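Local structure of radical SAM domain protein (6Y1X) at residues Ile136-Leu146 against Leu153-Thr164; Ile213-Pro222 against Val241-Leu249. The protein probably uses radical S-adenosyl-L-methionine chemistry on iron-sulfur clusters to build the carbide-containing precursor of the nitrogenase cofactor. All blocks are in the same frame, centred on the assembly; numbering follows the deposited sequence.

Contact 1 (Ile136-Leu146 against Leu153-Thr164); sequences ILCISTNGLLL and LDRIGVTNITVT. With SF4 (iron/sulfur cluster), chain C.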
loop_
_atom_site.group_PDB
_atom_site.type_symbol
_atom_site.label_atom_id
_atom_site.label_comp_id
_atom_site.label_asym_id
_atom_site.label_seq_id
_atom_site.Cartn_x
_atom_site.Cartn_y
_atom_site.Cartn_z
ATOM N N ILE A 136 -9.631 -3.717 -13.171
ATOM C CA ILE A 136 -9.594 -3.883 -11.726
ATOM C C ILE A 136 -9.027 -2.607 -11.128
ATOM O O ILE A 136 -7.950 -2.150 -11.523
ATOM C CB ILE A 136 -8.752 -5.107 -11.332
ATOM C CG1 ILE A 136 -9.319 -6.379 -11.967
ATOM C CG2 ILE A 136 -8.635 -5.222 -9.812
ATOM C CD1 ILE A 136 -8.383 -7.566 -11.899
ATOM N N LEU A 137 -9.742 -2.031 -10.170
ATOM C CA LEU A 137 -9.320 -0.789 -9.545
ATOM C C LEU A 137 -8.693 -1.108 -8.197
ATOM O O LEU A 137 -9.279 -1.828 -7.381
ATOM C CB LEU A 137 -10.495 0.174 -9.376
ATOM C CG LEU A 137 -11.234 0.575 -10.655
ATOM C CD1 LEU A 137 -12.381 1.522 -10.338
ATOM C CD2 LEU A 137 -10.284 1.197 -11.670
ATOM N N CYS A 138 -7.497 -0.573 -7.982
ATOM C CA CYS A 138 -6.630 -0.930 -6.873
ATOM C C CYS A 138 -6.069 0.345 -6.267
ATOM O O CYS A 138 -5.880 1.346 -6.964
ATOM C CB CYS A 138 -5.489 -1.850 -7.352
ATOM S SG CYS A 138 -4.460 -2.643 -6.075
ATOM N N ILE A 139 -5.836 0.320 -4.956
ATOM C CA ILE A 139 -5.176 1.431 -4.282
ATOM C C ILE A 139 -4.225 0.879 -3.235
ATOM O O ILE A 139 -4.443 -0.194 -2.665
ATOM C CB ILE A 139 -6.169 2.429 -3.624
ATOM C CG1 ILE A 139 -6.960 1.773 -2.487
ATOM C CG2 ILE A 139 -7.097 3.046 -4.638
ATOM C CD1 ILE A 139 -6.480 2.170 -1.100
ATOM N N SER A 140 -3.175 1.649 -2.974
ATOM C CA SER A 140 -2.249 1.443 -1.877
ATOM C C SER A 140 -2.454 2.567 -0.870
ATOM O O SER A 140 -2.839 3.680 -1.239
ATOM C CB SER A 140 -0.798 1.423 -2.385
ATOM O OG SER A 140 0.139 1.485 -1.320
ATOM N N THR A 141 -2.252 2.267 0.409
ATOM C CA THR A 141 -2.427 3.284 1.435
ATOM C C THR A 141 -1.556 2.952 2.635
ATOM O O THR A 141 -1.254 1.788 2.896
ATOM C CB THR A 141 -3.899 3.408 1.874
ATOM O OG1 THR A 141 -4.024 4.403 2.903
ATOM C CG2 THR A 141 -4.433 2.080 2.392
ATOM N N ASN A 142 -1.152 3.990 3.364
ATOM C CA ASN A 142 -0.553 3.765 4.670
ATOM C C ASN A 142 -1.606 3.450 5.728
ATOM O O ASN A 142 -1.249 3.115 6.862
ATOM C CB ASN A 142 0.323 4.959 5.075
ATOM C CG ASN A 142 -0.453 6.269 5.188
ATOM O OD1 ASN A 142 -1.609 6.302 5.606
ATOM N ND2 ASN A 142 0.194 7.357 4.805
ATOM N N GLY A 143 -2.892 3.562 5.387
ATOM C CA GLY A 143 -3.964 3.126 6.258
ATOM C C GLY A 143 -4.545 4.188 7.161
ATOM O O GLY A 143 -5.610 3.957 7.751
ATOM N N LEU A 144 -3.877 5.338 7.310
ATOM C CA LEU A 144 -4.352 6.339 8.262
ATOM C C LEU A 144 -5.762 6.814 7.929
ATOM O O LEU A 144 -6.599 6.956 8.825
ATOM C CB LEU A 144 -3.395 7.528 8.312
ATOM C CG LEU A 144 -3.813 8.619 9.304
ATOM C CD1 LEU A 144 -3.862 8.110 10.744
ATOM C CD2 LEU A 144 -2.883 9.818 9.185
ATOM N N LEU A 145 -6.052 7.049 6.652
ATOM C CA LEU A 145 -7.371 7.526 6.255
ATOM C C LEU A 145 -8.278 6.415 5.747
ATOM O O LEU A 145 -9.361 6.707 5.233
ATOM C CB LEU A 145 -7.248 8.629 5.202
ATOM C CG LEU A 145 -6.790 9.989 5.729
ATOM C CD1 LEU A 145 -6.541 10.969 4.590
ATOM C CD2 LEU A 145 -7.817 10.541 6.715
ATOM N N LEU A 146 -7.867 5.155 5.877
ATOM C CA LEU A 146 -8.686 4.058 5.366
ATOM C C LEU A 146 -10.051 3.992 6.043
ATOM O O LEU A 146 -11.058 3.821 5.331
ATOM C CB LEU A 146 -7.923 2.733 5.489
ATOM C CG LEU A 146 -8.604 1.532 4.829
ATOM C CD1 LEU A 146 -8.974 1.865 3.403
ATOM C CD2 LEU A 146 -7.718 0.295 4.875
ATOM N N LEU A 153 -14.154 4.452 -1.433
ATOM C CA LEU A 153 -13.472 3.478 -2.281
ATOM C C LEU A 153 -14.442 2.405 -2.746
ATOM O O LEU A 153 -14.447 2.014 -3.919
ATOM C CB LEU A 153 -12.314 2.845 -1.514
ATOM C CG LEU A 153 -11.121 3.738 -1.195
ATOM C CD1 LEU A 153 -10.115 2.973 -0.353
ATOM C CD2 LEU A 153 -10.471 4.258 -2.467
ATOM N N ASP A 154 -15.241 1.882 -1.816
ATOM C CA ASP A 154 -16.263 0.902 -2.158
ATOM C C ASP A 154 -17.245 1.450 -3.175
ATOM O O ASP A 154 -17.593 0.775 -4.148
ATOM C CB ASP A 154 -17.040 0.513 -0.908
ATOM C CG ASP A 154 -17.730 -0.837 -1.026
ATOM O OD1 ASP A 154 -17.658 -1.467 -2.100
ATOM O OD2 ASP A 154 -18.406 -1.243 -0.051
ATOM N N ARG A 155 -17.686 2.688 -2.979
ATOM C CA ARG A 155 -18.731 3.218 -3.843
ATOM C C ARG A 155 -18.187 3.437 -5.256
ATOM O O ARG A 155 -18.933 3.316 -6.232
ATOM C CB ARG A 155 -19.308 4.493 -3.228
ATOM C CG ARG A 155 -20.581 5.020 -3.872
ATOM C CD ARG A 155 -21.062 6.281 -3.137
ATOM N NE ARG A 155 -20.161 7.412 -3.358
ATOM C CZ ARG A 155 -19.197 7.909 -2.589
ATOM N NH1 ARG A 155 -18.871 7.412 -1.404
ATOM N NH2 ARG A 155 -18.552 8.967 -3.055
ATOM N N ILE A 156 -16.906 3.833 -5.386
ATOM C CA ILE A 156 -16.295 4.041 -6.709
ATOM C C ILE A 156 -15.809 2.757 -7.377
ATOM O O ILE A 156 -15.352 2.812 -8.528
ATOM C CB ILE A 156 -15.095 5.014 -6.700
ATOM C CG1 ILE A 156 -13.861 4.394 -6.034
ATOM C CG2 ILE A 156 -15.474 6.346 -6.063
ATOM C CD1 ILE A 156 -12.729 5.395 -5.804
ATOM N N GLY A 157 -15.877 1.610 -6.701
ATOM C CA GLY A 157 -15.559 0.332 -7.318
ATOM C C GLY A 157 -14.184 -0.255 -7.057
ATOM O O GLY A 157 -13.809 -1.226 -7.727
ATOM N N VAL A 158 -13.424 0.283 -6.104
ATOM C CA VAL A 158 -12.143 -0.318 -5.747
ATOM C C VAL A 158 -12.387 -1.678 -5.105
ATOM O O VAL A 158 -13.169 -1.800 -4.152
ATOM C CB VAL A 158 -11.362 0.618 -4.813
ATOM C CG1 VAL A 158 -10.142 -0.085 -4.229
ATOM C CG2 VAL A 158 -10.960 1.878 -5.554
ATOM N N THR A 159 -11.718 -2.715 -5.624
ATOM C CA THR A 159 -11.889 -4.074 -5.121
ATOM C C THR A 159 -10.653 -4.627 -4.429
ATOM O O THR A 159 -10.761 -5.633 -3.718
ATOM C CB THR A 159 -12.267 -5.038 -6.259
ATOM O OG1 THR A 159 -11.319 -4.913 -7.328
ATOM C CG2 THR A 159 -13.666 -4.746 -6.782
ATOM N N ASN A 160 -9.499 -3.995 -4.599
ATOM C CA ASN A 160 -8.238 -4.488 -4.068
ATOM C C ASN A 160 -7.558 -3.328 -3.368
ATOM O O ASN A 160 -7.473 -2.231 -3.927
ATOM C CB ASN A 160 -7.336 -5.048 -5.174
ATOM C CG ASN A 160 -7.919 -6.277 -5.844
ATOM O OD1 ASN A 160 -8.947 -6.206 -6.521
ATOM N ND2 ASN A 160 -7.255 -7.413 -5.668
ATOM N N ILE A 161 -7.048 -3.578 -2.167
ATOM C CA ILE A 161 -6.470 -2.532 -1.332
ATOM C C ILE A 161 -5.178 -3.053 -0.727
ATOM O O ILE A 161 -5.140 -4.164 -0.190
ATOM C CB ILE A 161 -7.434 -2.080 -0.216
ATOM C CG1 ILE A 161 -8.669 -1.401 -0.816
ATOM C CG2 ILE A 161 -6.733 -1.132 0.746
ATOM C CD1 ILE A 161 -9.727 -1.064 0.209
ATOM N N THR A 162 -4.114 -2.268 -0.837
ATOM C CA THR A 162 -2.867 -2.577 -0.163
ATOM C C THR A 162 -2.689 -1.605 0.990
ATOM O O THR A 162 -2.769 -0.387 0.800
ATOM C CB THR A 162 -1.684 -2.468 -1.127
ATOM O OG1 THR A 162 -1.706 -3.568 -2.039
ATOM C CG2 THR A 162 -0.366 -2.494 -0.356
ATOM N N VAL A 163 -2.443 -2.137 2.180
ATOM C CA VAL A 163 -2.145 -1.324 3.349
ATOM C C VAL A 163 -0.723 -1.655 3.761
ATOM O O VAL A 163 -0.373 -2.833 3.884
ATOM C CB VAL A 163 -3.130 -1.593 4.502
ATOM C CG1 VAL A 163 -2.782 -0.743 5.713
ATOM C CG2 VAL A 163 -4.568 -1.367 4.050
ATOM N N THR A 164 0.088 -0.634 4.006
ATOM C CA THR A 164 1.423 -0.864 4.542
ATOM C C THR A 164 1.342 -0.826 6.062
ATOM O O THR A 164 1.061 0.220 6.655
ATOM C CB THR A 164 2.426 0.149 3.999
ATOM O OG1 THR A 164 2.584 -0.066 2.592
ATOM C CG2 THR A 164 3.792 -0.046 4.670
HETATM FE FE1 SF4 C . 0.138 -2.124 -5.126
HETATM FE FE2 SF4 C . -0.044 -3.752 -7.300
HETATM FE FE3 SF4 C . -0.020 -1.047 -7.589
HETATM FE FE4 SF4 C . -2.225 -2.297 -6.511
HETATM S S1 SF4 C . -1.430 -2.517 -8.659
HETATM S S2 SF4 C . -1.222 -0.375 -5.744
HETATM S S3 SF4 C . -1.204 -3.982 -5.326
HETATM S S4 SF4 C . 1.706 -2.345 -6.797
HETATM O O HOH W 1 -12.232 -3.232 -9.257
HETATM O O HOH W 2 0.719 0.586 0.984
#

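Contact 2 (Ile213-Pro222 against Val241-Leu249); sequences IVKVNTVLIP and VFIHNVMPL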
loop_
_atom_site.group_PDB
_atom_site.type_symbol
_atom_site.label_atom_id
_atom_site.label_comp_id
_atom_site.label_asym_id
_atom_site.label_seq_id
_atom_site.Cartn_x
_atom_site.Cartn_y
_atom_site.Cartn_z
ATOM N N ILE A 213 -10.403 -7.270 -1.312
ATOM C CA ILE A 213 -9.234 -8.137 -1.252
ATOM C C ILE A 213 -8.077 -7.299 -0.733
ATOM O O ILE A 213 -7.670 -6.323 -1.372
ATOM C CB ILE A 213 -8.907 -8.731 -2.628
ATOM C CG1 ILE A 213 -10.163 -9.354 -3.248
ATOM C CG2 ILE A 213 -7.781 -9.751 -2.508
ATOM C CD1 ILE A 213 -10.811 -10.405 -2.376
ATOM N N VAL A 214 -7.549 -7.674 0.426
ATOM C CA VAL A 214 -6.582 -6.858 1.145
ATOM C C VAL A 214 -5.208 -7.508 1.076
ATOM O O VAL A 214 -5.051 -8.689 1.409
ATOM C CB VAL A 214 -7.011 -6.633 2.602
ATOM C CG1 VAL A 214 -5.930 -5.851 3.365
ATOM C CG2 VAL A 214 -8.340 -5.903 2.640
ATOM N N LYS A 215 -4.223 -6.730 0.644
ATOM C CA LYS A 215 -2.818 -7.096 0.720
ATOM C C LYS A 215 -2.139 -6.202 1.747
ATOM O O LYS A 215 -2.392 -4.997 1.789
ATOM C CB LYS A 215 -2.156 -6.958 -0.653
ATOM C CG LYS A 215 -0.640 -6.853 -0.659
ATOM C CD LYS A 215 -0.121 -7.061 -2.082
ATOM C CE LYS A 215 1.187 -6.334 -2.333
ATOM N NZ LYS A 215 0.992 -4.860 -2.426
ATOM N N VAL A 216 -1.284 -6.786 2.579
ATOM C CA VAL A 216 -0.550 -6.011 3.570
ATOM C C VAL A 216 0.924 -6.055 3.203
ATOM O O VAL A 216 1.499 -7.137 3.038
ATOM C CB VAL A 216 -0.798 -6.524 4.993
ATOM C CG1 VAL A 216 0.253 -5.956 5.948
ATOM C CG2 VAL A 216 -2.196 -6.125 5.429
ATOM N N ASN A 217 1.523 -4.878 3.034
ATOM C CA ASN A 217 2.965 -4.750 2.915
ATOM C C ASN A 217 3.575 -4.546 4.292
ATOM O O ASN A 217 3.013 -3.834 5.129
ATOM C CB ASN A 217 3.340 -3.550 2.043
ATOM C CG ASN A 217 2.938 -3.715 0.597
ATOM O OD1 ASN A 217 2.701 -4.824 0.113
ATOM N ND2 ASN A 217 2.887 -2.600 -0.117
ATOM N N THR A 218 4.745 -5.136 4.512
ATOM C CA THR A 218 5.539 -4.839 5.698
ATOM C C THR A 218 6.975 -4.602 5.271
ATOM O O THR A 218 7.567 -5.447 4.590
ATOM C CB THR A 218 5.490 -5.974 6.730
ATOM O OG1 THR A 218 4.144 -6.171 7.173
ATOM C CG2 THR A 218 6.385 -5.655 7.931
ATOM N N VAL A 219 7.521 -3.448 5.649
ATOM C CA VAL A 219 8.929 -3.152 5.404
ATOM C C VAL A 219 9.717 -3.836 6.508
ATOM O O VAL A 219 9.486 -3.578 7.694
ATOM C CB VAL A 219 9.199 -1.639 5.381
ATOM C CG1 VAL A 219 10.662 -1.363 5.060
ATOM C CG2 VAL A 219 8.303 -0.960 4.365
ATOM N N LEU A 220 10.632 -4.718 6.123
ATOM C CA LEU A 220 11.429 -5.458 7.094
ATOM C C LEU A 220 12.616 -4.602 7.511
ATOM O O LEU A 220 13.558 -4.416 6.738
ATOM C CB LEU A 220 11.868 -6.786 6.488
ATOM C CG LEU A 220 12.512 -7.800 7.427
ATOM C CD1 LEU A 220 11.520 -8.255 8.485
ATOM C CD2 LEU A 220 13.012 -8.977 6.605
ATOM N N ILE A 221 12.587 -4.113 8.745
ATOM C CA ILE A 221 13.577 -3.160 9.240
ATOM C C ILE A 221 14.408 -3.854 10.310
ATOM O O ILE A 221 13.934 -4.031 11.440
ATOM C CB ILE A 221 12.907 -1.892 9.790
ATOM C CG1 ILE A 221 11.978 -1.279 8.735
ATOM C CG2 ILE A 221 13.959 -0.889 10.231
ATOM C CD1 ILE A 221 10.903 -0.341 9.321
ATOM N N PRO A 222 15.633 -4.271 10.002
ATOM C CA PRO A 222 16.426 -5.025 10.981
ATOM C C PRO A 222 16.623 -4.238 12.265
ATOM O O PRO A 222 16.909 -3.038 12.243
ATOM C CB PRO A 222 17.753 -5.255 10.251
ATOM C CG PRO A 222 17.368 -5.280 8.814
ATOM C CD PRO A 222 16.290 -4.231 8.686
ATOM N N VAL A 241 -6.975 -10.668 6.083
ATOM C CA VAL A 241 -6.114 -10.221 4.996
ATOM C C VAL A 241 -5.781 -11.392 4.083
ATOM O O VAL A 241 -5.614 -12.533 4.533
ATOM C CB VAL A 241 -4.851 -9.559 5.574
ATOM C CG1 VAL A 241 -3.814 -9.312 4.489
ATOM C CG2 VAL A 241 -5.232 -8.250 6.245
ATOM N N PHE A 242 -5.723 -11.122 2.782
ATOM C CA PHE A 242 -5.566 -12.205 1.822
ATOM C C PHE A 242 -4.107 -12.592 1.619
ATOM O O PHE A 242 -3.789 -13.783 1.548
ATOM C CB PHE A 242 -6.184 -11.807 0.482
ATOM C CG PHE A 242 -5.939 -12.803 -0.611
ATOM C CD1 PHE A 242 -6.597 -14.020 -0.623
ATOM C CD2 PHE A 242 -5.031 -12.527 -1.618
ATOM C CE1 PHE A 242 -6.360 -14.939 -1.628
ATOM C CE2 PHE A 242 -4.791 -13.443 -2.625
ATOM C CZ PHE A 242 -5.454 -14.648 -2.628
ATOM N N ILE A 243 -3.200 -11.619 1.546
ATOM C CA ILE A 243 -1.809 -11.916 1.229
ATOM C C ILE A 243 -0.909 -10.899 1.918
ATOM O O ILE A 243 -1.298 -9.754 2.152
ATOM C CB ILE A 243 -1.591 -11.951 -0.304
ATOM C CG1 ILE A 243 -0.214 -12.520 -0.661
ATOM C CG2 ILE A 243 -1.819 -10.580 -0.923
ATOM C CD1 ILE A 243 -0.033 -12.781 -2.138
ATOM N N HIS A 244 0.316 -11.323 2.217
ATOM C CA HIS A 244 1.283 -10.531 2.966
ATOM C C HIS A 244 2.539 -10.381 2.123
ATOM O O HIS A 244 3.074 -11.376 1.619
ATOM C CB HIS A 244 1.621 -11.228 4.283
ATOM C CG HIS A 244 2.392 -10.383 5.249
ATOM N ND1 HIS A 244 3.085 -10.924 6.309
ATOM C CD2 HIS A 244 2.550 -9.041 5.343
ATOM C CE1 HIS A 244 3.653 -9.955 7.004
ATOM N NE2 HIS A 244 3.338 -8.802 6.443
ATOM N N ASN A 245 3.025 -9.152 1.994
ATOM C CA ASN A 245 4.200 -8.860 1.176
ATOM C C ASN A 245 5.268 -8.248 2.075
ATOM O O ASN A 245 5.205 -7.061 2.410
ATOM C CB ASN A 245 3.826 -7.929 0.028
ATOM C CG ASN A 245 5.029 -7.474 -0.772
ATOM O OD1 ASN A 245 6.030 -8.180 -0.863
ATOM N ND2 ASN A 245 4.938 -6.280 -1.350
ATOM N N VAL A 246 6.257 -9.046 2.449
ATOM C CA VAL A 246 7.359 -8.567 3.274
ATOM C C VAL A 246 8.461 -8.037 2.368
ATOM O O VAL A 246 9.009 -8.775 1.543
ATOM C CB VAL A 246 7.878 -9.676 4.198
ATOM C CG1 VAL A 246 8.986 -9.143 5.087
ATOM C CG2 VAL A 246 6.730 -10.215 5.039
ATOM N N MET A 247 8.772 -6.754 2.512
ATOM C CA MET A 247 9.720 -6.056 1.665
ATOM C C MET A 247 10.961 -5.691 2.462
ATOM O O MET A 247 10.839 -5.154 3.571
ATOM C CB MET A 247 9.091 -4.785 1.082
ATOM C CG MET A 247 7.703 -4.977 0.501
ATOM S SD MET A 247 6.968 -3.410 -0.021
ATOM C CE MET A 247 6.852 -2.551 1.537
ATOM N N PRO A 248 12.159 -5.943 1.942
ATOM C CA PRO A 248 13.370 -5.503 2.643
ATOM C C PRO A 248 13.446 -3.982 2.705
ATOM O O PRO A 248 13.066 -3.282 1.763
ATOM C CB PRO A 248 14.503 -6.101 1.800
ATOM C CG PRO A 248 13.917 -6.220 0.431
ATOM C CD PRO A 248 12.472 -6.601 0.660
ATOM N N LEU A 249 13.891 -3.474 3.854
ATOM C CA LEU A 249 14.193 -2.053 3.983
ATOM C C LEU A 249 15.109 -1.582 2.863
ATOM O O LEU A 249 16.085 -2.255 2.514
ATOM C CB LEU A 249 14.852 -1.772 5.339
ATOM C CG LEU A 249 15.444 -0.372 5.530
ATOM C CD1 LEU A 249 14.339 0.670 5.645
ATOM C CD2 LEU A 249 16.364 -0.304 6.737
#

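Contact 1 (Ile136-Leu146 against Leu153-Thr164)
Cys138 sits beside Asn160 on the cluster-facing side of two parallel strands, and its SG binds FE4 of the iron/sulfur cluster at 2.3 Å. SG stands opposite the backbone N about the first torsion (chi1 -170°), which carries it to the iron while it still touches Asn160 CB. On the same face Thr162 OG1 comes within 3.4 Å of cluster S3 and is hydrogen-bonded by Lys215 NZ in one of that lysine's two conformers, while Ser140 lays its CB against S2.

What positions this face is the backbone ladder: Thr162 N gives a 2.8 Å bond to Ile139 O, and Thr141 N answers to Thr162 O. One water, touching Ser140 OG and Thr164 OG1, donates to Thr141 O. At the other end a second water joins Leu137 N, Gly157 O and Thr159 OG1.

The reverse face is apolar. Ile139 CD1 meets Leu153 CD1 tip to tip at 3.8 Å and also lies alongside Ile161 CG2. Cut back to an alanine, Ile139 would probably open a gap under helix 146-156, leaving Leu153 and Ile161 without their shared neighbour. Further on, Leu146 CD2 packs on Val163 CG2 at 3.7 Å. At the end of the strand, Thr141 OG1 accepts from Gly143 N in an ST turn, and Glu114 also bonds that hydroxyl.

Strand 136-141, helix 146-156 and strand 160-164 form a beta-alpha-beta unit, flanked in the sheet by strands 104-109 and 213-220, while helices 119-131 and 189-209 pack on the face of Ile139, Ile161 and Val163.

Contact 2 (Ile213-Pro222 against Val241-Leu249)
His244 reaches across to Thr218 in the tightly packed part of this contact, its NE2 donating to Thr218 OG1 at 2.8 Å almost exactly in the ring plane. With CG turned opposite its own backbone N (chi1 -169°), the imidazole swings toward the neighbouring strand, and its edge also meets Val216 O, 3.2 Å from CD2. Val246 CG2 lies over one ring face, offset toward the rim, so a bond at the edge and a methyl on one face both limit the ring's rotation. Thr218 OG1 is gripped a second time by Leu165 O. Further down the same buried face, Val216 CG2 packs on Val241 CG1 at 3.7 Å. Between the strands the parallel ladder is regular, with Met247 N bonded to Thr218 O at 2.7 Å and Leu220 N to Met247 O.

The face of Lys215 and Asn217 is more polar; those two are buried beside the cluster, whereas Asn245 and Met247 on the edge strand are partly exposed. Asn245 ND2 donates to Asn217 OD1 at 3.0 Å, but from above the carbonyl plane (61° out of it), and the two amide planes stand 83° apart. Lys215 NZ, in one of its two conformers, reaches the same oxygen. Met247 bends at its last torsion to bring CE back 3.6 Å from Val219 CG2, also covering Asn217 CB. At the Ile213 end, the partly exposed Phe242 lies alongside Ile213, whose CG2 meets its ring obliquely.

Strand 243-248 is the last of the parallel sheet; helix 229-239, which links the two strands, covers Val216, Thr218 and His244, and helix 263-273 packs against Leu220 and Val246.

How the contacts relate
The two contacts come in series along the chain, with contact 1 complete before contact 2 begins and their centres 15 Å apart. Each joins successive strands of a beta-alpha-beta unit, and both belong to one six-stranded parallel sheet, the open barrel expected of the radical SAM superfamily. They meet where strands 160-164 and 213-220 run side by side: Ile161 O and Lys215 N are 2.9 Å apart, probably hydrogen-bonded. Contact 1 lies inside the sheet and supplies a cysteine to one iron/sulfur cluster; contact 2 finishes the sheet's edge and sends Lys215 to the same cluster pocket. The two thus line adjoining parts of one metal site.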